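PDB 1Y2M: Phenylalanine/tyrosine ammonia-lyase from Rhodosporidium toruloides, which catalyses the non-oxidative deamination of L-phenylalanine and L-tyrosine to trans-cinnamate and p-coumarate, releasing ammonium. Local coordinates for residues R80-K85 and A168-V173; G482-P487 and A510-E515; E671-K676 and S704-N709. All coordinates share one frame; numbering follows the deposited sequence.

Contact 1: R80-K85 and A168-V173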
loop_
_atom_site.group_PDB
_atom_site.type_symbol
_atom_site.label_atom_id
_atom_site.label_comp_id
_atom_site.label_asym_id
_atom_site.label_seq_id
_atom_site.Cartn_x
_atom_site.Cartn_y
_atom_site.Cartn_z
ATOM N N ARG B 80 24.681 23.125 18.984
ATOM C CA ARG B 80 25.644 24.027 18.399
ATOM C C ARG B 80 25.103 25.425 18.285
ATOM O O ARG B 80 23.949 25.586 17.858
ATOM C CB ARG B 80 25.981 23.591 16.998
ATOM C CG ARG B 80 27.131 24.383 16.399
ATOM C CD ARG B 80 27.422 23.769 15.098
ATOM N NE ARG B 80 28.535 24.403 14.393
ATOM C CZ ARG B 80 28.831 24.100 13.138
ATOM N NH1 ARG B 80 28.138 23.139 12.498
ATOM N NH2 ARG B 80 29.822 24.730 12.535
ATOM N N PRO B 81 25.895 26.439 18.667
ATOM C CA PRO B 81 25.408 27.812 18.531
ATOM C C PRO B 81 25.189 28.159 17.063
ATOM O O PRO B 81 25.930 27.680 16.213
ATOM C CB PRO B 81 26.549 28.659 19.080
ATOM C CG PRO B 81 27.338 27.756 19.913
ATOM C CD PRO B 81 27.228 26.403 19.281
ATOM N N VAL B 82 24.228 29.023 16.776
ATOM C CA VAL B 82 23.871 29.373 15.406
ATOM C C VAL B 82 23.737 30.890 15.343
ATOM O O VAL B 82 23.158 31.508 16.251
ATOM C CB VAL B 82 22.549 28.684 14.977
ATOM C CG1 VAL B 82 22.094 29.131 13.602
ATOM C CG2 VAL B 82 22.679 27.195 15.050
ATOM N N ARG B 83 24.296 31.499 14.305
ATOM C CA ARG B 83 24.061 32.915 14.042
ATOM C C ARG B 83 24.049 33.226 12.537
ATOM O O ARG B 83 24.653 32.528 11.731
ATOM C CB ARG B 83 25.147 33.776 14.741
ATOM C CG ARG B 83 25.028 33.849 16.275
ATOM C CD ARG B 83 26.282 34.460 16.929
ATOM N NE ARG B 83 26.008 35.410 18.014
ATOM C CZ ARG B 83 25.534 36.650 17.837
ATOM N NH1 ARG B 83 25.227 37.097 16.619
ATOM N NH2 ARG B 83 25.338 37.448 18.888
ATOM N N VAL B 84 23.361 34.287 12.169
ATOM C CA VAL B 84 23.535 34.851 10.841
ATOM C C VAL B 84 24.970 35.321 10.717
ATOM O O VAL B 84 25.482 36.016 11.565
ATOM C CB VAL B 84 22.585 36.030 10.587
ATOM C CG1 VAL B 84 22.871 36.654 9.242
ATOM C CG2 VAL B 84 21.146 35.572 10.671
ATOM N N LYS B 85 25.608 34.979 9.604
ATOM C CA LYS B 85 26.986 35.364 9.391
ATOM C C LYS B 85 27.193 36.851 9.670
ATOM O O LYS B 85 26.421 37.696 9.224
ATOM C CB LYS B 85 27.426 35.030 7.969
ATOM C CG LYS B 85 28.875 35.365 7.738
ATOM C CD LYS B 85 29.469 34.631 6.577
ATOM C CE LYS B 85 30.911 35.074 6.314
ATOM N NZ LYS B 85 30.974 35.722 4.989
ATOM N N ALA B 168 14.365 23.095 12.162
ATOM C CA ALA B 168 13.485 23.924 11.352
ATOM C C ALA B 168 13.809 25.383 11.506
ATOM O O ALA B 168 13.850 26.138 10.543
ATOM C CB ALA B 168 12.042 23.690 11.741
HETATM N N MSE B 169 14.077 25.795 12.733
HETATM C CA MSE B 169 14.455 27.198 12.972
HETATM C C MSE B 169 15.756 27.536 12.278
HETATM O O MSE B 169 15.897 28.648 11.758
HETATM C CB MSE B 169 14.511 27.541 14.452
HETATM C CG MSE B 169 13.155 27.378 15.062
HETATM SE SE MSE B 169 13.102 28.216 16.891
HETATM C CE MSE B 169 14.042 26.760 17.938
ATOM N N THR B 170 16.703 26.602 12.269
ATOM C CA THR B 170 18.007 26.814 11.676
ATOM C C THR B 170 17.863 27.025 10.152
ATOM O O THR B 170 18.421 27.946 9.531
ATOM C CB THR B 170 18.929 25.610 11.953
ATOM O OG1 THR B 170 19.075 25.422 13.372
ATOM C CG2 THR B 170 20.255 25.796 11.356
ATOM N N ILE B 171 17.138 26.083 9.523
ATOM C CA ILE B 171 16.934 26.128 8.054
ATOM C C ILE B 171 16.125 27.369 7.719
ATOM O O ILE B 171 16.396 28.051 6.745
ATOM C CB ILE B 171 16.240 24.844 7.540
ATOM C CG1 ILE B 171 17.164 23.646 7.734
ATOM C CG2 ILE B 171 15.685 24.989 6.154
ATOM C CD1 ILE B 171 16.452 22.290 7.554
ATOM N N ARG B 172 15.125 27.673 8.545
ATOM C CA ARG B 172 14.294 28.854 8.285
ATOM C C ARG B 172 15.165 30.106 8.241
ATOM O O ARG B 172 15.036 30.914 7.317
ATOM C CB ARG B 172 13.210 29.027 9.353
ATOM C CG ARG B 172 12.427 30.315 9.224
ATOM C CD ARG B 172 12.300 30.680 7.723
ATOM N NE ARG B 172 11.031 30.343 7.272
ATOM C CZ ARG B 172 10.607 30.205 6.021
ATOM N NH1 ARG B 172 11.340 30.347 4.905
ATOM N NH2 ARG B 172 9.360 29.903 5.917
ATOM N N VAL B 173 16.070 30.270 9.202
ATOM C CA VAL B 173 16.960 31.420 9.203
ATOM C C VAL B 173 17.819 31.448 7.936
ATOM O O VAL B 173 17.946 32.482 7.272
ATOM C CB VAL B 173 17.856 31.489 10.463
ATOM C CG1 VAL B 173 18.902 32.564 10.345
ATOM C CG2 VAL B 173 16.983 31.713 11.716
#
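Val82 and Val84 lay an apolar strand side against Thr170 and Val173 of helix 162-176, a buried strand-on-helix contact in the aromatic amino acid lyase fold. The strand, 82-84, is one of a two-stranded parallel sheet: backbone hydrogen bonds tie Pro81 and Arg83 to Leu60, and Arg83 and Lys85 to Leu62. Alternation along the strand turns Arg83 away from the helix, while the CB of Val82 points toward it. On the helix the touching residues are three apart, so they share one side, and the closest CA pairs are Val82 with Thr170 at 7.4 Å and Val84 with Val173 at 7.6 Å. The Val82 pair is the looser one, CG2 standing 4.4 Å from Thr170 OG1. That hydroxyl is hydrogen-bonded to Arg166 O, one helical turn back, so its polar partner lies within the helix and not across the contact. Leu62 of the neighbouring strand touches both Val82 and Val173. Leu191 and Thr192 of helix 185-197 also touch Val173, and Leu195 touches Thr170. At the other end of the strand the two valines cross obliquely, each offering one methyl. Val84 uses the branch beside its backbone N and Val173 the branch opposite its own N (chi1 172°), which brings Val84 CG2 to 3.8 Å from Val173 CG1.

Contact 2: G482-P487 and A510-E515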
loop_
_atom_site.group_PDB
_atom_site.type_symbol
_atom_site.label_atom_id
_atom_site.label_comp_id
_atom_site.label_asym_id
_atom_site.label_seq_id
_atom_site.Cartn_x
_atom_site.Cartn_y
_atom_site.Cartn_z
ATOM N N GLY B 482 7.667 -3.294 6.220
ATOM C CA GLY B 482 7.024 -3.466 4.923
ATOM C C GLY B 482 5.809 -2.547 4.804
ATOM O O GLY B 482 5.659 -1.843 3.820
ATOM N N HIS B 483 4.925 -2.580 5.804
ATOM C CA HIS B 483 3.734 -1.723 5.749
ATOM C C HIS B 483 4.108 -0.255 5.767
ATOM O O HIS B 483 3.495 0.557 5.079
ATOM C CB HIS B 483 2.811 -2.096 6.908
ATOM C CG HIS B 483 1.695 -1.154 7.124
ATOM N ND1 HIS B 483 1.780 -0.063 7.957
ATOM C CD2 HIS B 483 0.432 -1.169 6.634
ATOM C CE1 HIS B 483 0.617 0.570 7.955
ATOM N NE2 HIS B 483 -0.228 -0.106 7.188
ATOM N N LEU B 484 5.106 0.112 6.564
ATOM C CA LEU B 484 5.530 1.525 6.635
ATOM C C LEU B 484 5.900 2.033 5.243
ATOM O O LEU B 484 5.699 3.218 4.959
ATOM C CB LEU B 484 6.713 1.696 7.600
ATOM C CG LEU B 484 6.254 1.876 9.046
ATOM C CD1 LEU B 484 7.385 1.627 10.045
ATOM C CD2 LEU B 484 5.701 3.314 9.240
ATOM N N ALA B 485 6.562 1.190 4.453
ATOM C CA ALA B 485 7.161 1.518 3.111
ATOM C C ALA B 485 6.216 1.926 2.027
ATOM O O ALA B 485 6.656 2.434 0.943
ATOM C CB ALA B 485 8.065 0.408 2.618
ATOM N N ASN B 486 4.903 1.691 2.163
ATOM C CA ASN B 486 3.932 2.190 1.188
ATOM C C ASN B 486 4.009 3.693 1.113
ATOM O O ASN B 486 4.327 4.354 2.110
ATOM C CB ASN B 486 2.497 1.749 1.513
ATOM C CG ASN B 486 2.342 0.248 1.431
ATOM O OD1 ASN B 486 2.727 -0.362 0.405
ATOM N ND2 ASN B 486 1.862 -0.360 2.527
ATOM N N PRO B 487 3.761 4.249 -0.072
ATOM C CA PRO B 487 3.903 5.711 -0.182
ATOM C C PRO B 487 2.802 6.487 0.524
ATOM O O PRO B 487 1.657 6.052 0.592
ATOM C CB PRO B 487 3.816 5.964 -1.682
ATOM C CG PRO B 487 3.084 4.795 -2.255
ATOM C CD PRO B 487 3.473 3.615 -1.381
ATOM N N ALA B 510 8.082 12.221 6.125
ATOM C CA ALA B 510 9.274 12.266 6.989
ATOM C C ALA B 510 9.047 11.537 8.318
ATOM O O ALA B 510 9.924 10.829 8.866
ATOM C CB ALA B 510 9.730 13.659 7.169
ATOM N N ARG B 511 7.839 11.731 8.861
ATOM C CA ARG B 511 7.438 11.065 10.096
ATOM C C ARG B 511 7.457 9.576 9.926
ATOM O O ARG B 511 7.976 8.848 10.811
ATOM C CB ARG B 511 6.076 11.549 10.570
ATOM C CG ARG B 511 6.094 12.938 11.247
ATOM C CD ARG B 511 4.743 13.496 11.591
ATOM N NE ARG B 511 3.951 12.434 12.167
ATOM C CZ ARG B 511 2.723 12.078 11.809
ATOM N NH1 ARG B 511 2.031 12.724 10.862
ATOM N NH2 ARG B 511 2.227 11.003 12.388
ATOM N N ARG B 512 6.900 9.104 8.812
ATOM C CA ARG B 512 6.876 7.651 8.616
ATOM C C ARG B 512 8.278 7.109 8.404
ATOM O O ARG B 512 8.637 6.043 8.949
ATOM C CB ARG B 512 5.924 7.276 7.466
ATOM C CG ARG B 512 4.476 7.614 7.686
ATOM C CD ARG B 512 3.966 7.019 8.992
ATOM N NE ARG B 512 2.540 7.241 9.155
ATOM C CZ ARG B 512 1.902 7.416 10.283
ATOM N NH1 ARG B 512 2.557 7.652 11.444
ATOM N NH2 ARG B 512 0.569 7.535 10.218
ATOM N N THR B 513 9.122 7.835 7.676
ATOM C CA THR B 513 10.501 7.351 7.469
ATOM C C THR B 513 11.277 7.356 8.812
ATOM O O THR B 513 12.106 6.493 9.018
ATOM C CB THR B 513 11.191 8.226 6.415
ATOM O OG1 THR B 513 10.382 8.187 5.232
ATOM C CG2 THR B 513 12.632 7.756 6.174
ATOM N N THR B 514 11.023 8.334 9.721
ATOM C CA THR B 514 11.642 8.378 11.030
ATOM C C THR B 514 11.237 7.154 11.815
ATOM O O THR B 514 12.078 6.566 12.513
ATOM C CB THR B 514 11.231 9.675 11.739
ATOM O OG1 THR B 514 11.710 10.816 10.993
ATOM C CG2 THR B 514 11.782 9.707 13.117
ATOM N N GLU B 515 9.969 6.719 11.690
ATOM C CA GLU B 515 9.520 5.515 12.387
ATOM C C GLU B 515 10.218 4.293 11.776
ATOM O O GLU B 515 10.640 3.384 12.515
ATOM C CB GLU B 515 8.014 5.365 12.308
ATOM C CG GLU B 515 7.535 4.202 13.188
ATOM C CD GLU B 515 6.030 4.060 13.368
ATOM O OE1 GLU B 515 5.229 4.926 12.894
ATOM O OE2 GLU B 515 5.630 3.047 14.012
#
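Leu484 and Arg512 mark the closest backbone approach, 6.6 Å between CA atoms, where helix 468-484 comes up against an early turn of the long helix 506-560. Beyond Leu484 the chain runs into the loop of Asn486 and Pro487, and Leu484 alone carries this side of the contact. Its CB points toward the long helix and its two methyls divide the work. CD2 lies 4.0 Å from the backbone Arg512 O, with Arg512 CD beside it. CD1 rests 4.1 Å from Glu515 CG. The leucine crosses the glutamate chain at about a right angle, and its CD2 also comes within 4.0 Å of Glu515 OE1. Arg512 bends at its second torsion (chi2 -54°), offering CD to the methyl; Glu515 instead runs extended, CG opposite its backbone N (chi1 -173°). Their charged ends have partners in a second subunit: Arg512 NH1 pairs with Glu515 OE2 of that subunit, the reciprocal bridge is also made, and Arg512 NH2 pairs with Glu480 of the second subunit. Arg206 of the second subunit is a further partner of Glu515 OE2. Within the chain Arg426 binds Leu484 O through NE and Asn486 O through NH1. The contact itself sets leucine methyls against a backbone carbonyl, a carboxylate oxygen and the aliphatic parts of two ionic side chains, whose charged ends turn to the second subunit, placing the packed helices directly at a subunit interface of the tetramer.

Contact 3: E671-K676 and S704-N709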
loop_
_atom_site.group_PDB
_atom_site.type_symbol
_atom_site.label_atom_id
_atom_site.label_comp_id
_atom_site.label_asym_id
_atom_site.label_seq_id
_atom_site.Cartn_x
_atom_site.Cartn_y
_atom_site.Cartn_z
ATOM N N GLU B 671 32.550 -4.678 25.264
ATOM C CA GLU B 671 33.258 -3.930 26.290
ATOM C C GLU B 671 32.604 -2.608 26.579
ATOM O O GLU B 671 32.189 -2.372 27.716
ATOM C CB GLU B 671 34.699 -3.704 25.902
ATOM C CG GLU B 671 35.465 -4.960 25.627
ATOM C CD GLU B 671 35.238 -6.091 26.612
ATOM O OE1 GLU B 671 35.166 -5.857 27.834
ATOM O OE2 GLU B 671 35.183 -7.256 26.154
ATOM N N GLU B 672 32.483 -1.707 25.603
ATOM C CA GLU B 672 31.951 -0.388 25.939
ATOM C C GLU B 672 30.492 -0.412 26.335
ATOM O O GLU B 672 30.093 0.284 27.285
ATOM C CB GLU B 672 32.123 0.620 24.809
ATOM C CG GLU B 672 33.550 1.065 24.595
ATOM C CD GLU B 672 33.672 2.218 23.594
ATOM O OE1 GLU B 672 33.153 3.332 23.868
ATOM O OE2 GLU B 672 34.321 2.029 22.544
ATOM N N LEU B 673 29.687 -1.234 25.649
ATOM C CA LEU B 673 28.269 -1.359 25.970
ATOM C C LEU B 673 27.997 -2.399 27.051
ATOM O O LEU B 673 26.894 -2.435 27.611
ATOM C CB LEU B 673 27.442 -1.687 24.732
ATOM C CG LEU B 673 27.503 -0.710 23.573
ATOM C CD1 LEU B 673 26.425 -1.051 22.542
ATOM C CD2 LEU B 673 27.440 0.738 24.051
ATOM N N GLY B 674 28.969 -3.248 27.348
ATOM C CA GLY B 674 28.815 -4.233 28.402
ATOM C C GLY B 674 27.924 -5.415 28.087
ATOM O O GLY B 674 27.511 -6.115 29.019
ATOM N N VAL B 675 27.635 -5.649 26.804
ATOM C CA VAL B 675 26.726 -6.700 26.355
ATOM C C VAL B 675 27.539 -7.962 26.099
ATOM O O VAL B 675 28.281 -8.007 25.122
ATOM C CB VAL B 675 25.969 -6.305 25.066
ATOM C CG1 VAL B 675 25.144 -7.435 24.605
ATOM C CG2 VAL B 675 25.079 -5.070 25.325
ATOM N N LYS B 676 27.369 -8.963 26.968
ATOM C CA LYS B 676 28.202 -10.155 27.031
ATOM C C LYS B 676 27.495 -11.298 26.278
ATOM O O LYS B 676 26.262 -11.340 26.119
ATOM C CB LYS B 676 28.474 -10.572 28.477
ATOM C CG LYS B 676 29.187 -9.507 29.339
ATOM C CD LYS B 676 30.449 -8.873 28.636
ATOM C CE LYS B 676 31.338 -7.900 29.447
ATOM N NZ LYS B 676 30.624 -6.695 29.760
ATOM N N SER B 704 21.254 7.012 19.776
ATOM C CA SER B 704 22.023 8.147 20.286
ATOM C C SER B 704 23.117 8.562 19.309
ATOM O O SER B 704 23.685 9.637 19.473
ATOM C CB SER B 704 22.698 7.816 21.618
ATOM O OG SER B 704 23.778 6.896 21.404
ATOM N N GLY B 705 23.445 7.709 18.345
ATOM C CA GLY B 705 24.551 7.937 17.416
ATOM C C GLY B 705 25.916 7.584 18.006
ATOM O O GLY B 705 26.956 7.784 17.334
ATOM N N ARG B 706 25.961 7.031 19.225
ATOM C CA ARG B 706 27.209 6.547 19.786
ATOM C C ARG B 706 27.954 5.571 18.879
ATOM O O ARG B 706 29.209 5.636 18.741
ATOM C CB ARG B 706 26.995 5.901 21.154
ATOM C CG ARG B 706 28.258 5.645 21.881
ATOM C CD ARG B 706 28.017 5.055 23.243
ATOM N NE ARG B 706 29.268 4.750 23.908
ATOM C CZ ARG B 706 29.361 4.194 25.114
ATOM N NH1 ARG B 706 28.282 3.837 25.782
ATOM N NH2 ARG B 706 30.536 3.997 25.647
ATOM N N ILE B 707 27.195 4.737 18.166
ATOM C CA ILE B 707 27.770 3.720 17.273
ATOM C C ILE B 707 28.388 4.356 16.008
ATOM O O ILE B 707 29.189 3.752 15.287
ATOM C CB ILE B 707 26.713 2.693 16.869
ATOM C CG1 ILE B 707 27.394 1.420 16.413
ATOM C CG2 ILE B 707 25.703 3.290 15.850
ATOM C CD1 ILE B 707 26.453 0.306 16.329
ATOM N N ASN B 708 27.999 5.599 15.719
ATOM C CA ASN B 708 28.374 6.204 14.441
ATOM C C ASN B 708 29.850 6.323 14.207
ATOM O O ASN B 708 30.323 5.915 13.141
ATOM C CB ASN B 708 27.743 7.569 14.232
ATOM C CG ASN B 708 26.202 7.509 14.191
ATOM O OD1 ASN B 708 25.606 6.426 14.065
ATOM N ND2 ASN B 708 25.546 8.703 14.335
ATOM N N ASN B 709 30.600 6.806 15.192
ATOM C CA ASN B 709 32.071 6.889 15.019
ATOM C C ASN B 709 32.752 5.526 14.954
ATOM O O ASN B 709 33.814 5.402 14.396
ATOM C CB ASN B 709 32.700 7.765 16.100
ATOM C CG ASN B 709 32.478 9.279 15.842
ATOM O OD1 ASN B 709 32.234 9.725 14.698
ATOM N ND2 ASN B 709 32.589 10.075 16.910
HETATM O O HOH W 1 31.799 5.367 22.750
HETATM O O HOH W 2 31.202 2.599 28.231
HETATM O O HOH W 3 27.912 1.920 28.001
#
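The flat guanidinium of Arg706 has Leu673 CD2 over one face, 3.6 Å from NH1, and two waters at its edge. The Glu672 carboxylate comes obliquely, its plane turned 65° from that of the guanidinium. Glu672 OE1 takes the salt-bridging hydrogen bond from Arg706 NH2 at 3.2 Å; the N-H...O angle is 141°, so the bond is bent, and the oxygen is met on its anti side. Water does much of the remaining bridging. One molecule, in the guanidinium plane, accepts from Arg706 NE and donates to Glu672 OE1. Two more donate to the backbone Glu672 O, accepting from Arg706 NH2 and NH1 respectively, so all three guanidinium nitrogens reach Glu672 through water. The arginine spans the gap because its chain is extended from CG to NE, starting with CG opposite the backbone N (chi1 -168°), whereas the nearest CA atoms, Leu673 and Ile707, are 10.1 Å apart. At its base Arg706 N donates to Ser704 OG at 3.1 Å, an ST turn. Phe668 of helix 662-672 touches Leu673, Arg706 and Ile707. Gly674 and Gly705, both with positive phi, each mark the exit from a helix. The arrangement is a water-bridged surface salt bridge between two helix-ending turns, one following helix 662-672 and the other linking helix 691-703 to helix 708-714.

How the contacts relate
Contacts 1 and 2 are buried, contact 3 lies at the surface, and their six segments fall on six different helices or strands. Contacts 1 and 2 both belong to the aromatic amino acid lyase region, yet their settings differ: contact 1 is walled by its own chain and is chiefly apolar, whereas contact 2 faces a neighbouring subunit, with which its charged ends form reciprocal salt bridges. Contact 3 pairs charges within one chain and through water. Helix 273-303 passes near all three, touching Ala168 and Ile171 at contact 1, Ala510 and Thr514 at contact 2, and Asn708 at contact 3. The centres lie 26 to 31 Å apart, and no two contacts touch.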